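AGR_C_4470p (Agrobacterium tumefaciens str. C58, PDB 2HQV) is of unknown function but belongs to the ChuX/HutX haem-utilisation family, and so may take part in the intracellular handling of haem. Local coordinates at residues G62-A67 and A131-D136; D70-I75 and D127-I132; I85-Q90 and A156-F161; G141-S146 and G173-F178. All blocks are in the same frame, centred on the assembly; numbering follows the deposited sequence.

Contact 1 (G62-A67 and A131-D136)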
loop_
_atom_site.group_PDB
_atom_site.type_symbol
_atom_site.label_atom_id
_atom_site.label_comp_id
_atom_site.label_asym_id
_atom_site.label_seq_id
_atom_site.Cartn_x
_atom_site.Cartn_y
_atom_site.Cartn_z
ATOM N N GLY A 62 -5.983 0.686 27.314
ATOM C CA GLY A 62 -7.243 0.315 26.698
ATOM C C GLY A 62 -7.432 0.831 25.284
ATOM O O GLY A 62 -8.251 0.301 24.533
ATOM N N ALA A 63 -6.676 1.862 24.916
ATOM C CA ALA A 63 -6.780 2.450 23.582
ATOM C C ALA A 63 -6.102 1.585 22.517
ATOM O O ALA A 63 -6.446 1.657 21.339
ATOM C CB ALA A 63 -6.180 3.852 23.586
ATOM N N ALA A 64 -5.140 0.775 22.943
ATOM C CA ALA A 64 -4.412 -0.111 22.041
ATOM C C ALA A 64 -4.291 -1.489 22.685
ATOM O O ALA A 64 -3.414 -1.726 23.512
ATOM C CB ALA A 64 -3.030 0.461 21.748
ATOM N N VAL A 65 -5.191 -2.391 22.310
ATOM C CA VAL A 65 -5.203 -3.742 22.853
ATOM C C VAL A 65 -4.752 -4.691 21.758
ATOM O O VAL A 65 -5.368 -4.747 20.694
ATOM C CB VAL A 65 -6.624 -4.145 23.315
ATOM C CG1 VAL A 65 -6.604 -5.547 23.915
ATOM C CG2 VAL A 65 -7.146 -3.135 24.328
ATOM N N SER A 66 -3.679 -5.433 22.023
ATOM C CA SER A 66 -3.131 -6.373 21.047
ATOM C C SER A 66 -3.470 -7.837 21.307
ATOM O O SER A 66 -3.574 -8.276 22.453
ATOM C CB SER A 66 -1.605 -6.239 20.986
ATOM O OG SER A 66 -1.211 -4.953 20.553
ATOM N N ALA A 67 -3.635 -8.584 20.221
ATOM C CA ALA A 67 -3.913 -10.008 20.276
ATOM C C ALA A 67 -2.687 -10.648 19.636
ATOM O O ALA A 67 -1.997 -10.003 18.848
ATOM C CB ALA A 67 -5.166 -10.340 19.462
ATOM N N ALA A 131 1.614 -8.991 15.369
ATOM C CA ALA A 131 0.571 -8.679 16.333
ATOM C C ALA A 131 -0.627 -8.070 15.621
ATOM O O ALA A 131 -0.527 -7.633 14.477
ATOM C CB ALA A 131 1.109 -7.697 17.377
ATOM N N ILE A 132 -1.764 -8.062 16.299
ATOM C CA ILE A 132 -2.986 -7.480 15.759
ATOM C C ILE A 132 -3.478 -6.583 16.886
ATOM O O ILE A 132 -3.860 -7.070 17.950
ATOM C CB ILE A 132 -4.026 -8.570 15.433
ATOM C CG1 ILE A 132 -3.447 -9.524 14.379
ATOM C CG2 ILE A 132 -5.321 -7.925 14.914
ATOM C CD1 ILE A 132 -4.230 -10.781 14.191
ATOM N N THR A 133 -3.442 -5.275 16.656
ATOM C CA THR A 133 -3.829 -4.308 17.678
ATOM C C THR A 133 -5.121 -3.560 17.395
ATOM O O THR A 133 -5.272 -2.931 16.344
ATOM C CB THR A 133 -2.721 -3.258 17.869
ATOM O OG1 THR A 133 -1.462 -3.926 18.019
ATOM C CG2 THR A 133 -3.015 -2.388 19.099
ATOM N N PHE A 134 -6.036 -3.626 18.361
ATOM C CA PHE A 134 -7.324 -2.955 18.267
ATOM C C PHE A 134 -7.126 -1.552 18.830
ATOM O O PHE A 134 -6.860 -1.387 20.025
ATOM C CB PHE A 134 -8.380 -3.719 19.080
ATOM C CG PHE A 134 -8.630 -5.111 18.584
ATOM C CD1 PHE A 134 -7.707 -6.127 18.815
ATOM C CD2 PHE A 134 -9.782 -5.401 17.858
ATOM C CE1 PHE A 134 -7.923 -7.414 18.330
ATOM C CE2 PHE A 134 -10.015 -6.680 17.364
ATOM C CZ PHE A 134 -9.085 -7.695 17.597
ATOM N N VAL A 135 -7.241 -0.550 17.961
ATOM C CA VAL A 135 -7.040 0.842 18.350
ATOM C C VAL A 135 -8.369 1.586 18.471
ATOM O O VAL A 135 -9.128 1.698 17.513
ATOM C CB VAL A 135 -6.120 1.544 17.328
ATOM C CG1 VAL A 135 -5.821 2.971 17.763
ATOM C CG2 VAL A 135 -4.824 0.743 17.178
ATOM N N ASP A 136 -8.636 2.082 19.675
ATOM C CA ASP A 136 -9.872 2.793 19.986
ATOM C C ASP A 136 -9.462 4.125 20.614
ATOM O O ASP A 136 -9.170 4.191 21.806
ATOM C CB ASP A 136 -10.689 1.951 20.981
ATOM C CG ASP A 136 -11.991 2.613 21.400
ATOM O OD1 ASP A 136 -12.185 3.817 21.113
ATOM O OD2 ASP A 136 -12.824 1.917 22.029
#
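The hydroxyls of S66 and T133 both stand beside their own backbone N, anti to the carbonyl carbon (chi1 -62° and -49°), and this turns them toward each other across two antiparallel strands. S66 OG and T133 OG1 lie 2.7 Å apart in a hydrogen bond that either could donate. The pair lies between 64-68, the outermost strand at this side of the antiparallel sheet within the chain of this ChuX/HutX-family protein, and its neighbour 129-139. Around it the backbones bond in regular alternation: V65 with F134 and A67 with I132 form hydrogen-bonded pairs, A64 with V135 and S66 with T133 non-hydrogen-bonded ones. F134 N donates to V65 O (2.7 Å), and F134 O accepts from V65 N (3.0 Å). The bond from D136 N to A63 O (2.8 Å) extends the pairing one residue ahead of the start of strand 64-68.

The two faces of the sheet differ. A64, S66, T133 and V135 share one, where the methyls A64 CB and T133 CG2 pack at 3.9 Å next to the hydroxyl pair. V65, A67, I132 and F134 occupy the other, which is buried beneath helices 72-79 and 172-185; the F134 ring meets that of F185, and I75 packs on F134 and A67. At the end of the contact the carboxylate of D136 turns to R143 on the next strand in a salt bridge. The F134 ring also presents its edge to the V65 carbonyl, with V65 O lying in the ring plane 3.3 Å from CD1.

Contact 2 (D70-I75 and D127-I132)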
loop_
_atom_site.group_PDB
_atom_site.type_symbol
_atom_site.label_atom_id
_atom_site.label_comp_id
_atom_site.label_asym_id
_atom_site.label_seq_id
_atom_site.Cartn_x
_atom_site.Cartn_y
_atom_site.Cartn_z
ATOM N N ASP A 70 -1.122 -15.399 16.180
ATOM C CA ASP A 70 -1.793 -16.660 15.890
ATOM C C ASP A 70 -3.316 -16.533 15.814
ATOM O O ASP A 70 -3.997 -17.469 15.411
ATOM C CB ASP A 70 -1.405 -17.727 16.922
ATOM C CG ASP A 70 -1.825 -17.362 18.329
ATOM O OD1 ASP A 70 -3.038 -17.187 18.560
ATOM O OD2 ASP A 70 -0.941 -17.256 19.204
ATOM N N ARG A 71 -3.849 -15.378 16.200
ATOM C CA ARG A 71 -5.289 -15.144 16.140
ATOM C C ARG A 71 -5.703 -14.563 14.773
ATOM O O ARG A 71 -6.874 -14.237 14.557
ATOM C CB ARG A 71 -5.720 -14.187 17.261
ATOM C CG ARG A 71 -5.679 -14.782 18.676
ATOM C CD ARG A 71 -6.549 -16.038 18.783
ATOM N NE ARG A 71 -5.840 -17.232 18.330
ATOM C CZ ARG A 71 -6.431 -18.342 17.887
ATOM N NH1 ARG A 71 -7.753 -18.424 17.821
ATOM N NH2 ARG A 71 -5.689 -19.381 17.519
ATOM N N PHE A 72 -4.744 -14.456 13.855
ATOM C CA PHE A 72 -4.988 -13.898 12.520
ATOM C C PHE A 72 -6.266 -14.426 11.858
ATOM O O PHE A 72 -7.173 -13.654 11.551
ATOM C CB PHE A 72 -3.773 -14.161 11.622
ATOM C CG PHE A 72 -3.836 -13.485 10.268
ATOM C CD1 PHE A 72 -4.605 -14.018 9.238
ATOM C CD2 PHE A 72 -3.099 -12.331 10.021
ATOM C CE1 PHE A 72 -4.634 -13.414 7.978
ATOM C CE2 PHE A 72 -3.119 -11.717 8.769
ATOM C CZ PHE A 72 -3.887 -12.258 7.745
ATOM N N ASP A 73 -6.333 -15.737 11.645
ATOM C CA ASP A 73 -7.497 -16.365 11.018
ATOM C C ASP A 73 -8.811 -16.150 11.775
ATOM O O ASP A 73 -9.844 -15.878 11.164
ATOM C CB ASP A 73 -7.247 -17.868 10.859
ATOM C CG ASP A 73 -6.408 -18.193 9.642
ATOM O OD1 ASP A 73 -5.401 -17.500 9.401
ATOM O OD2 ASP A 73 -6.760 -19.149 8.925
ATOM N N ALA A 74 -8.779 -16.283 13.096
ATOM C CA ALA A 74 -9.990 -16.105 13.894
ATOM C C ALA A 74 -10.513 -14.678 13.781
ATOM O O ALA A 74 -11.722 -14.447 13.647
ATOM C CB ALA A 74 -9.713 -16.438 15.360
ATOM N N ILE A 75 -9.598 -13.718 13.835
ATOM C CA ILE A 75 -9.977 -12.317 13.751
ATOM C C ILE A 75 -10.501 -11.963 12.364
ATOM O O ILE A 75 -11.506 -11.258 12.237
ATOM C CB ILE A 75 -8.790 -11.413 14.162
ATOM C CG1 ILE A 75 -8.522 -11.607 15.663
ATOM C CG2 ILE A 75 -9.092 -9.946 13.845
ATOM C CD1 ILE A 75 -7.267 -10.911 16.195
ATOM N N ASP A 127 2.399 -14.395 7.153
ATOM C CA ASP A 127 3.510 -14.834 7.985
ATOM C C ASP A 127 4.386 -13.688 8.485
ATOM O O ASP A 127 5.301 -13.901 9.270
ATOM C CB ASP A 127 4.341 -15.910 7.263
ATOM C CG ASP A 127 5.208 -15.359 6.143
ATOM O OD1 ASP A 127 5.042 -14.193 5.731
ATOM O OD2 ASP A 127 6.066 -16.123 5.662
ATOM N N ASN A 128 4.085 -12.469 8.049
ATOM C CA ASN A 128 4.834 -11.287 8.488
ATOM C C ASN A 128 4.167 -10.650 9.711
ATOM O O ASN A 128 4.733 -9.761 10.345
ATOM C CB ASN A 128 4.882 -10.224 7.385
ATOM C CG ASN A 128 6.066 -10.387 6.444
ATOM O OD1 ASN A 128 6.355 -9.492 5.642
ATOM N ND2 ASN A 128 6.749 -11.521 6.527
ATOM N N CYS A 129 2.957 -11.100 10.029
ATOM C CA CYS A 129 2.206 -10.531 11.145
ATOM C C CYS A 129 2.832 -10.855 12.495
ATOM O O CYS A 129 3.088 -12.021 12.819
ATOM C CB CYS A 129 0.758 -11.016 11.107
ATOM S SG CYS A 129 -0.297 -10.265 12.368
ATOM N N ALA A 130 3.071 -9.813 13.284
ATOM C CA ALA A 130 3.684 -9.977 14.595
ATOM C C ALA A 130 2.661 -9.742 15.697
ATOM O O ALA A 130 2.810 -10.237 16.815
ATOM C CB ALA A 130 4.851 -9.000 14.745
ATOM N N ALA A 131 1.614 -8.991 15.369
ATOM C CA ALA A 131 0.571 -8.679 16.333
ATOM C C ALA A 131 -0.627 -8.070 15.621
ATOM O O ALA A 131 -0.527 -7.633 14.477
ATOM C CB ALA A 131 1.109 -7.697 17.377
ATOM N N ILE A 132 -1.764 -8.062 16.299
ATOM C CA ILE A 132 -2.986 -7.480 15.759
ATOM C C ILE A 132 -3.478 -6.583 16.886
ATOM O O ILE A 132 -3.860 -7.070 17.950
ATOM C CB ILE A 132 -4.026 -8.570 15.433
ATOM C CG1 ILE A 132 -3.447 -9.524 14.379
ATOM C CG2 ILE A 132 -5.321 -7.925 14.914
ATOM C CD1 ILE A 132 -4.230 -10.781 14.191
#
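F72 and I132 make the closest backbone approach, their CA atoms 7.5 Å apart, where the first turn of helix 72-79, entered through a 3-10 segment, passes over the start of strand 129-139. I132 CG1 lies anti to its carbonyl carbon (chi1 -61°), and the extended chain beyond carries CD1 onto the helix. There it touches the backbone of F72, with I132 CD1 3.6 Å from F72 CA, and meets the end of I75 tip to tip, the two CD1 methyls also 3.6 Å apart. I75 CD1 lies against I132 CG2 at 3.8 Å, so a single methyl packs against both branches.

This is helix-on-sheet packing in the ChuX/HutX fold, and the side chains that meet are largely apolar. Just before I132, A130 and A131 together stand opposite M150 on the adjoining strand, a classic beta bulge. One residue before the bulge, C129 SG sits at the edge of the F72 ring, close to its plane and 4.2 Å from CD2. The same ring meets F149 and is edge-to-face with F112. In the 3-10 segment before the helix, R71 NE gives D70 OD1 a nearly straight salt-bridge hydrogen bond of 2.8 Å in the guanidinium plane.

Contact 3 (I85-Q90 and A156-F161)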
loop_
_atom_site.group_PDB
_atom_site.type_symbol
_atom_site.label_atom_id
_atom_site.label_comp_id
_atom_site.label_asym_id
_atom_site.label_seq_id
_atom_site.Cartn_x
_atom_site.Cartn_y
_atom_site.Cartn_z
ATOM N N ILE A 85 -16.766 -2.819 5.859
ATOM C CA ILE A 85 -15.801 -2.077 6.659
ATOM C C ILE A 85 -14.959 -1.199 5.732
ATOM O O ILE A 85 -15.260 -1.070 4.547
ATOM C CB ILE A 85 -14.880 -3.049 7.466
ATOM C CG1 ILE A 85 -14.291 -4.139 6.558
ATOM C CG2 ILE A 85 -15.686 -3.711 8.571
ATOM C CD1 ILE A 85 -13.253 -3.656 5.536
ATOM N N LEU A 86 -13.918 -0.573 6.264
ATOM C CA LEU A 86 -13.058 0.242 5.423
ATOM C C LEU A 86 -11.634 -0.289 5.531
ATOM O O LEU A 86 -11.038 -0.279 6.605
ATOM C CB LEU A 86 -13.099 1.715 5.844
ATOM C CG LEU A 86 -12.201 2.626 4.993
ATOM C CD1 LEU A 86 -12.686 2.607 3.551
ATOM C CD2 LEU A 86 -12.219 4.053 5.542
HETATM N N MSE A 87 -11.115 -0.781 4.415
HETATM C CA MSE A 87 -9.764 -1.309 4.357
HETATM C C MSE A 87 -8.811 -0.182 3.979
HETATM O O MSE A 87 -9.060 0.551 3.023
HETATM C CB MSE A 87 -9.683 -2.436 3.319
HETATM C CG MSE A 87 -8.291 -2.636 2.734
HETATM SE SE MSE A 87 -6.961 -3.504 3.882
HETATM C CE MSE A 87 -7.151 -2.593 5.510
ATOM N N ILE A 88 -7.729 -0.030 4.733
ATOM C CA ILE A 88 -6.767 1.023 4.427
ATOM C C ILE A 88 -5.317 0.547 4.418
ATOM O O ILE A 88 -4.845 -0.087 5.359
ATOM C CB ILE A 88 -6.865 2.196 5.421
ATOM C CG1 ILE A 88 -8.278 2.777 5.413
ATOM C CG2 ILE A 88 -5.858 3.291 5.033
ATOM C CD1 ILE A 88 -8.445 3.980 6.328
ATOM N N VAL A 89 -4.625 0.858 3.331
ATOM C CA VAL A 89 -3.220 0.516 3.172
ATOM C C VAL A 89 -2.570 1.865 2.924
ATOM O O VAL A 89 -3.087 2.663 2.141
ATOM C CB VAL A 89 -2.972 -0.403 1.955
ATOM C CG1 VAL A 89 -1.470 -0.471 1.642
ATOM C CG2 VAL A 89 -3.496 -1.812 2.247
ATOM N N GLN A 90 -1.453 2.124 3.592
ATOM C CA GLN A 90 -0.763 3.399 3.444
ATOM C C GLN A 90 0.750 3.275 3.312
ATOM O O GLN A 90 1.382 2.484 4.006
ATOM C CB GLN A 90 -1.109 4.309 4.636
ATOM C CG GLN A 90 -0.129 5.458 4.871
ATOM C CD GLN A 90 -0.655 6.479 5.866
ATOM O OE1 GLN A 90 -1.429 6.146 6.762
ATOM N NE2 GLN A 90 -0.223 7.730 5.720
ATOM N N ALA A 156 2.113 -0.840 10.658
ATOM C CA ALA A 156 0.852 -1.483 10.299
ATOM C C ALA A 156 0.925 -2.000 8.864
ATOM O O ALA A 156 1.286 -1.258 7.953
ATOM C CB ALA A 156 -0.292 -0.497 10.428
HETATM N N MSE A 157 0.597 -3.277 8.679
HETATM C CA MSE A 157 0.589 -3.895 7.356
HETATM C C MSE A 157 -0.616 -3.303 6.617
HETATM O O MSE A 157 -0.541 -2.934 5.444
HETATM C CB MSE A 157 0.433 -5.411 7.500
HETATM C CG MSE A 157 1.592 -6.083 8.221
HETATM SE SE MSE A 157 1.184 -7.939 8.623
HETATM C CE MSE A 157 1.051 -8.627 6.828
ATOM N N PHE A 158 -1.726 -3.208 7.337
ATOM C CA PHE A 158 -2.960 -2.631 6.820
ATOM C C PHE A 158 -3.851 -2.420 8.029
ATOM O O PHE A 158 -3.549 -2.923 9.118
ATOM C CB PHE A 158 -3.627 -3.559 5.793
ATOM C CG PHE A 158 -4.077 -4.879 6.355
ATOM C CD1 PHE A 158 -5.369 -5.039 6.848
ATOM C CD2 PHE A 158 -3.204 -5.960 6.401
ATOM C CE1 PHE A 158 -5.786 -6.270 7.382
ATOM C CE2 PHE A 158 -3.605 -7.185 6.930
ATOM C CZ PHE A 158 -4.897 -7.339 7.422
ATOM N N LYS A 159 -4.938 -1.677 7.844
ATOM C CA LYS A 159 -5.857 -1.376 8.939
ATOM C C LYS A 159 -7.304 -1.563 8.499
ATOM O O LYS A 159 -7.657 -1.235 7.379
ATOM C CB LYS A 159 -5.679 0.081 9.383
ATOM C CG LYS A 159 -4.269 0.463 9.795
ATOM C CD LYS A 159 -4.121 1.976 9.974
ATOM C CE LYS A 159 -2.679 2.342 10.347
ATOM N NZ LYS A 159 -2.474 3.812 10.518
ATOM N N ILE A 160 -8.141 -2.087 9.383
ATOM C CA ILE A 160 -9.555 -2.262 9.069
ATOM C C ILE A 160 -10.293 -1.301 10.005
ATOM O O ILE A 160 -10.197 -1.422 11.229
ATOM C CB ILE A 160 -10.054 -3.702 9.357
ATOM C CG1 ILE A 160 -9.226 -4.729 8.578
ATOM C CG2 ILE A 160 -11.537 -3.813 9.002
ATOM C CD1 ILE A 160 -9.303 -4.590 7.057
ATOM N N PHE A 161 -11.011 -0.347 9.426
ATOM C CA PHE A 161 -11.753 0.630 10.204
ATOM C C PHE A 161 -13.240 0.344 10.273
ATOM O O PHE A 161 -13.832 -0.157 9.320
ATOM C CB PHE A 161 -11.565 2.030 9.615
ATOM C CG PHE A 161 -10.302 2.698 10.041
ATOM C CD1 PHE A 161 -10.306 3.601 11.097
ATOM C CD2 PHE A 161 -9.097 2.403 9.411
ATOM C CE1 PHE A 161 -9.126 4.205 11.526
ATOM C CE2 PHE A 161 -7.905 3.005 9.835
ATOM C CZ PHE A 161 -7.925 3.907 10.895
HETATM O O HOH W 1 -0.580 0.098 5.491
HETATM O O HOH W 2 -3.106 4.389 7.630
#
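L86 and F161 exchange two backbone hydrogen bonds, F161 N to L86 O at 2.8 Å and almost straight, L86 N to F161 O at 3.1 Å. Two residues on, I88 and K159 repeat the exchange, with K159 N 3.0 Å from I88 O; the reverse bond, to K159 O, is less sure because that oxygen is crowded in the model. M87 and I160 form the non-hydrogen-bonded pair between them, and the M87 backbone bonds outward to V98. Where the regular pairing stops, a water takes over: it accepts from Q90 N and can donate to M157 O. A second water bridges the side chains, donating to Q90 OE1 (2.6 Å) and accepting from K159 NZ (3.0 Å), while the ammonium also makes a cation-pi contact with W148.

I88 CD1 rests obliquely against the F161 ring, 3.5 Å from CD2. On the opposite face the selenomethionine M87, bent at chi2 and chi3, makes a Met-aromatic contact with F158, its SE lying oblique to the ring and 4.7 Å from the centroid; its terminal methyl is modelled too close to K159 O, so its placing is doubtful. I85 CG1 meets I160 CG2 at 3.7 Å.

Strand 85-90 lies between 156-161 and 94-100 in the antiparallel sheet, and L96 and I94 of the second subunit pack on M87, V89 and F158, while strand 142-151 flanks 156-161 on its other side.

Contact 4 (G141-S146 and G173-F178)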
loop_
_atom_site.group_PDB
_atom_site.type_symbol
_atom_site.label_atom_id
_atom_site.label_comp_id
_atom_site.label_asym_id
_atom_site.label_seq_id
_atom_site.Cartn_x
_atom_site.Cartn_y
_atom_site.Cartn_z
ATOM N N GLY A 141 -10.876 15.062 17.544
ATOM C CA GLY A 141 -12.193 15.263 18.122
ATOM C C GLY A 141 -13.116 14.045 18.263
ATOM O O GLY A 141 -13.827 13.927 19.269
ATOM N N ARG A 142 -13.153 13.149 17.274
ATOM C CA ARG A 142 -14.025 11.965 17.384
ATOM C C ARG A 142 -13.416 10.566 17.532
ATOM O O ARG A 142 -12.336 10.264 17.034
ATOM C CB ARG A 142 -15.046 11.932 16.221
ATOM N N ARG A 143 -14.161 9.710 18.217
ATOM C CA ARG A 143 -13.748 8.331 18.426
ATOM C C ARG A 143 -13.530 7.602 17.098
ATOM O O ARG A 143 -14.324 7.717 16.170
ATOM C CB ARG A 143 -14.803 7.592 19.239
ATOM C CG ARG A 143 -14.303 6.298 19.832
ATOM C CD ARG A 143 -15.455 5.456 20.312
ATOM N NE ARG A 143 -15.019 4.157 20.798
ATOM C CZ ARG A 143 -15.859 3.171 21.107
ATOM N NH1 ARG A 143 -17.178 3.330 20.979
ATOM N NH2 ARG A 143 -15.394 2.021 21.553
ATOM N N SER A 144 -12.438 6.850 17.034
ATOM C CA SER A 144 -12.078 6.076 15.860
ATOM C C SER A 144 -11.741 4.654 16.320
ATOM O O SER A 144 -10.991 4.459 17.283
ATOM C CB SER A 144 -10.858 6.713 15.185
ATOM O OG SER A 144 -10.277 5.868 14.207
ATOM N N CYS A 145 -12.308 3.664 15.645
ATOM C CA CYS A 145 -12.056 2.268 15.986
ATOM C C CYS A 145 -11.524 1.504 14.776
ATOM O O CYS A 145 -12.146 1.490 13.721
ATOM C CB CYS A 145 -13.342 1.617 16.494
ATOM S SG CYS A 145 -13.990 2.347 18.029
ATOM N N SER A 146 -10.377 0.857 14.940
ATOM C CA SER A 146 -9.778 0.112 13.837
ATOM C C SER A 146 -8.960 -1.072 14.337
ATOM O O SER A 146 -8.616 -1.161 15.522
ATOM C CB SER A 146 -8.893 1.047 13.001
ATOM O OG SER A 146 -7.940 1.711 13.820
ATOM N N GLY A 173 -24.220 -1.502 14.988
ATOM C CA GLY A 173 -23.999 -2.938 14.978
ATOM C C GLY A 173 -22.545 -3.353 14.827
ATOM O O GLY A 173 -22.060 -4.249 15.524
ATOM N N GLN A 174 -21.848 -2.698 13.909
ATOM C CA GLN A 174 -20.442 -2.998 13.650
ATOM C C GLN A 174 -19.582 -2.630 14.853
ATOM O O GLN A 174 -18.724 -3.400 15.276
ATOM C CB GLN A 174 -19.975 -2.221 12.424
ATOM C CG GLN A 174 -18.690 -2.738 11.816
ATOM C CD GLN A 174 -18.427 -2.113 10.468
ATOM O OE1 GLN A 174 -17.850 -1.035 10.379
ATOM N NE2 GLN A 174 -18.870 -2.780 9.405
ATOM N N LEU A 175 -19.828 -1.443 15.398
ATOM C CA LEU A 175 -19.096 -0.955 16.562
ATOM C C LEU A 175 -19.191 -1.939 17.718
ATOM O O LEU A 175 -18.193 -2.236 18.366
ATOM C CB LEU A 175 -19.642 0.408 16.997
ATOM C CG LEU A 175 -19.013 1.014 18.256
ATOM C CD1 LEU A 175 -17.500 1.128 18.076
ATOM C CD2 LEU A 175 -19.629 2.383 18.529
ATOM N N ALA A 176 -20.398 -2.440 17.977
ATOM C CA ALA A 176 -20.612 -3.396 19.062
ATOM C C ALA A 176 -19.738 -4.647 18.897
ATOM O O ALA A 176 -19.160 -5.142 19.870
ATOM C CB ALA A 176 -22.093 -3.792 19.131
ATOM N N LYS A 177 -19.639 -5.154 17.670
ATOM C CA LYS A 177 -18.825 -6.342 17.402
ATOM C C LYS A 177 -17.343 -6.043 17.612
ATOM O O LYS A 177 -16.592 -6.883 18.105
ATOM C CB LYS A 177 -19.058 -6.840 15.970
ATOM C CG LYS A 177 -20.509 -7.244 15.698
ATOM C CD LYS A 177 -20.703 -7.731 14.276
ATOM C CE LYS A 177 -22.152 -8.133 14.021
ATOM N NZ LYS A 177 -22.336 -8.640 12.630
ATOM N N PHE A 178 -16.921 -4.846 17.222
ATOM C CA PHE A 178 -15.529 -4.439 17.402
ATOM C C PHE A 178 -15.209 -4.420 18.906
ATOM O O PHE A 178 -14.252 -5.052 19.365
ATOM C CB PHE A 178 -15.305 -3.036 16.820
ATOM C CG PHE A 178 -14.004 -2.406 17.247
ATOM C CD1 PHE A 178 -12.830 -2.641 16.539
ATOM C CD2 PHE A 178 -13.945 -1.611 18.388
ATOM C CE1 PHE A 178 -11.614 -2.096 16.960
ATOM C CE2 PHE A 178 -12.729 -1.062 18.818
ATOM C CZ PHE A 178 -11.562 -1.309 18.097
#
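C145 lies over one face of the F178 ring: its CB stands 3.7 Å from the ring centroid and only 15° off the normal, a CH-pi contact. C145 SG, anti to the carbonyl carbon (chi1 -63°), leans past the ring at 4.4 Å from the centroid, an oblique sulfur-aromatic contact, and also touches L175 CD1 at 3.7 Å. The carbonyl oxygen of S146 approaches the ring from its edge, with S146 O 3.5 Å from CE1. L175 and F178 occupy successive turns of the helix, and both send CG anti to their backbone N, which directs the leucine methyls and the phenyl ring at the strand.

R143 completes this first shell. Its extended side chain carries the guanidinium across the end of L175 at a slant, with R143 NH1 3.6 Å from L175 CD2 and L175 CD1 over one face of the flat group, and C145 SG lies above the group too. The arrangement packs the C-terminal helix 172-185 on the sheet of the ChuX/HutX fold, its axis at 64° to strand 142-146.

Further out, R143 NH2 forms a salt bridge with E179, one turn beyond L175, besides the one to D136, which would hold the guanidinium in place. F178 also packs on F134 and V162. S146 OG is bonded to W148 NE1, and the Q174 amide ties the helix to R163 N and to the carbonyls of W82 and E84.

Overall arrangement
All four contacts reach the same antiparallel sheet. Contacts 1 and 2 have centres 12 Å apart and share A131 and I132 on strand 129-139; I75 of contact 2 reaches contact 1, its CD1 4.0 Å from F134 CZ. Contact 4 adjoins contact 1 through the salt bridge of D136 OD2 to R143 NH2 (2.6 Å) and through F134 packing on F178. Contact 3 meets contact 4 where F161 packs on S144 and S146, and meets contact 2 where the SE of M157 lies 3.8 Å from C129 CA. Contacts 2 and 4 are the farthest apart, with centres about 20 Å apart, and place helices 72-79 and 172-185 against the sheet.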